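Local coordinates for putative lipoprotein (Bacteroides fragilis, PDB 4GBS) that probably binds haem as a lipoprotein of the HmuY family, though its exact role has not been established, at residues A[177-182]-A[189-194]. Sequence-based numbering, arbitrary orientation.
Sequences LVSYMN and YMTFDY
Thr191 O is gripped by two successive backbone donors of the facing strand, Val178 N at 2.7 Å and Ser179 N at 3.2 Å, which makes the pairing of 177-179 with 189-194 a worked example of the classic beta bulge. Val178 and Ser179 together face Thr191, and the register slips by one residue between the Leu177-Phe192 pair and the Ser179-Thr191 pair. In return Thr191 N gives a nearly straight bond to Ser179 O (3.0 Å, N-H...O 175°), completing the hydrogen-bonded pair.

On the face carrying Ser179 and Thr191, a water accepts hydrogen bonds from Ser179 OG and Thr191 OG1 and donates to Tyr189 O at 2.7 Å. It also donates, over a longer distance, to Met181 O, tying the chains together where regular backbone pairing has given way.

Packing on the other face is apolar. The chain of selenomethionine Met190 bends at chi2 (-62°) and again at chi3, which brings SE and then CE back toward 177-182: SE lies 3.5 Å from Tyr180 CB, and CE meets CD1 of Leu177. Ile72 of strand 70-73 lies against Met190 and Phe192, so this face belongs to the interior.

Further along the hairpin, Asn182 lies alongside Tyr189, pointing the same way, its amide plane within 6° of the ring plane and ND2 3.6 Å from CE2. Its OD1 accepts from Ala184 N and Ile186 N in the connecting loop. Near the bulge, Val178 sets CG2 against the carboxylate of Asp193, whose OD1 is bonded to Thr31 on strand 29-35.

The bulge thus interrupts the hairpin of strands 172-179 and 189-195, neighbours in the large antiparallel sheet: a carbonyl that accepts twice absorbs the extra residue while the Ser179-Thr191 pair is kept, and the water links the chains farther on.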
# COMPACT_ATOMS: atom_id res chain seq x y z
N LEU A 177 6.62 4.47 -1.62
CA LEU A 177 7.23 3.25 -1.10
C LEU A 177 8.76 3.39 -1.02
O LEU A 177 9.41 3.68 -2.02
CB LEU A 177 6.87 2.05 -1.99
CG LEU A 177 7.33 0.67 -1.53
CD1 LEU A 177 6.50 0.18 -0.35
CD2 LEU A 177 7.23 -0.30 -2.68
N VAL A 178 9.32 3.14 0.18
CA VAL A 178 10.75 3.25 0.47
C VAL A 178 11.42 1.90 0.20
O VAL A 178 12.46 1.87 -0.47
CB VAL A 178 10.97 3.75 1.92
CG1 VAL A 178 12.44 3.67 2.33
CG2 VAL A 178 10.46 5.17 2.09
N SER A 179 10.86 0.79 0.73
CA SER A 179 11.43 -0.55 0.51
C SER A 179 10.35 -1.60 0.55
O SER A 179 9.26 -1.35 1.07
CB SER A 179 12.51 -0.86 1.54
OG SER A 179 12.06 -0.57 2.85
N TYR A 180 10.64 -2.78 -0.03
CA TYR A 180 9.71 -3.91 -0.08
C TYR A 180 10.42 -5.17 0.47
O TYR A 180 9.87 -6.28 0.43
CB TYR A 180 9.16 -4.13 -1.51
CG TYR A 180 10.22 -4.52 -2.52
CD1 TYR A 180 10.91 -3.54 -3.24
CD2 TYR A 180 10.49 -5.85 -2.79
CE1 TYR A 180 11.87 -3.89 -4.20
CE2 TYR A 180 11.45 -6.21 -3.73
CZ TYR A 180 12.15 -5.23 -4.43
OH TYR A 180 13.11 -5.57 -5.35
N MSE A 181 11.63 -4.98 0.97
CA MSE A 181 12.51 -5.99 1.54
C MSE A 181 13.06 -5.60 2.89
O MSE A 181 13.29 -4.41 3.12
CB MSE A 181 13.71 -6.22 0.61
CG MSE A 181 13.40 -6.90 -0.69
SE MSE A 181 15.08 -7.16 -1.68
CE MSE A 181 15.48 -5.29 -2.12
N ASN A 182 13.38 -6.58 3.74
CA ASN A 182 14.05 -6.28 4.99
C ASN A 182 15.57 -6.32 4.74
O ASN A 182 15.99 -6.67 3.64
CB ASN A 182 13.60 -7.22 6.12
CG ASN A 182 14.09 -8.63 6.09
OD1 ASN A 182 14.89 -9.04 5.26
ND2 ASN A 182 13.67 -9.40 7.09
N TYR A 189 8.24 -7.12 3.42
CA TYR A 189 8.30 -6.12 4.49
C TYR A 189 8.23 -4.78 3.81
O TYR A 189 9.21 -4.35 3.19
CB TYR A 189 9.54 -6.30 5.37
CG TYR A 189 9.55 -7.61 6.11
CD1 TYR A 189 8.89 -7.75 7.33
CD2 TYR A 189 10.22 -8.71 5.60
CE1 TYR A 189 8.91 -8.96 8.03
CE2 TYR A 189 10.25 -9.92 6.29
CZ TYR A 189 9.59 -10.04 7.50
OH TYR A 189 9.58 -11.25 8.16
N MSE A 190 7.04 -4.14 3.86
CA MSE A 190 6.73 -2.91 3.13
C MSE A 190 6.90 -1.65 4.01
O MSE A 190 6.27 -1.53 5.06
CB MSE A 190 5.28 -2.99 2.61
CG MSE A 190 5.00 -4.27 1.81
SE MSE A 190 6.07 -4.45 0.20
CE MSE A 190 5.13 -3.25 -0.90
N THR A 191 7.72 -0.71 3.55
CA THR A 191 7.98 0.58 4.21
C THR A 191 7.62 1.71 3.25
O THR A 191 8.15 1.73 2.14
CB THR A 191 9.44 0.70 4.69
OG1 THR A 191 9.79 -0.40 5.52
CG2 THR A 191 9.72 2.00 5.43
N PHE A 192 6.75 2.65 3.68
CA PHE A 192 6.45 3.79 2.83
C PHE A 192 6.44 5.10 3.64
O PHE A 192 6.13 5.11 4.84
CB PHE A 192 5.12 3.62 2.08
CG PHE A 192 3.86 3.59 2.91
CD1 PHE A 192 3.22 4.77 3.29
CD2 PHE A 192 3.27 2.38 3.27
CE1 PHE A 192 2.04 4.75 4.04
CE2 PHE A 192 2.08 2.35 4.01
CZ PHE A 192 1.46 3.53 4.38
N ASP A 193 6.81 6.20 2.96
CA ASP A 193 6.76 7.55 3.51
C ASP A 193 5.50 8.21 3.01
O ASP A 193 5.05 7.94 1.89
CB ASP A 193 8.00 8.37 3.15
CG ASP A 193 9.31 7.93 3.76
OD1 ASP A 193 9.28 7.14 4.72
OD2 ASP A 193 10.38 8.39 3.28
N TYR A 194 4.91 9.07 3.84
CA TYR A 194 3.67 9.73 3.44
C TYR A 194 3.66 11.21 3.84
O TYR A 194 4.45 11.65 4.66
CB TYR A 194 2.44 9.00 4.04
CG TYR A 194 2.35 9.10 5.55
CD1 TYR A 194 1.71 10.18 6.17
CD2 TYR A 194 2.87 8.10 6.37
CE1 TYR A 194 1.65 10.30 7.55
CE2 TYR A 194 2.78 8.19 7.76
CZ TYR A 194 2.19 9.30 8.35
OH TYR A 194 2.16 9.41 9.72
O HOH W 1 10.84 -2.59 4.33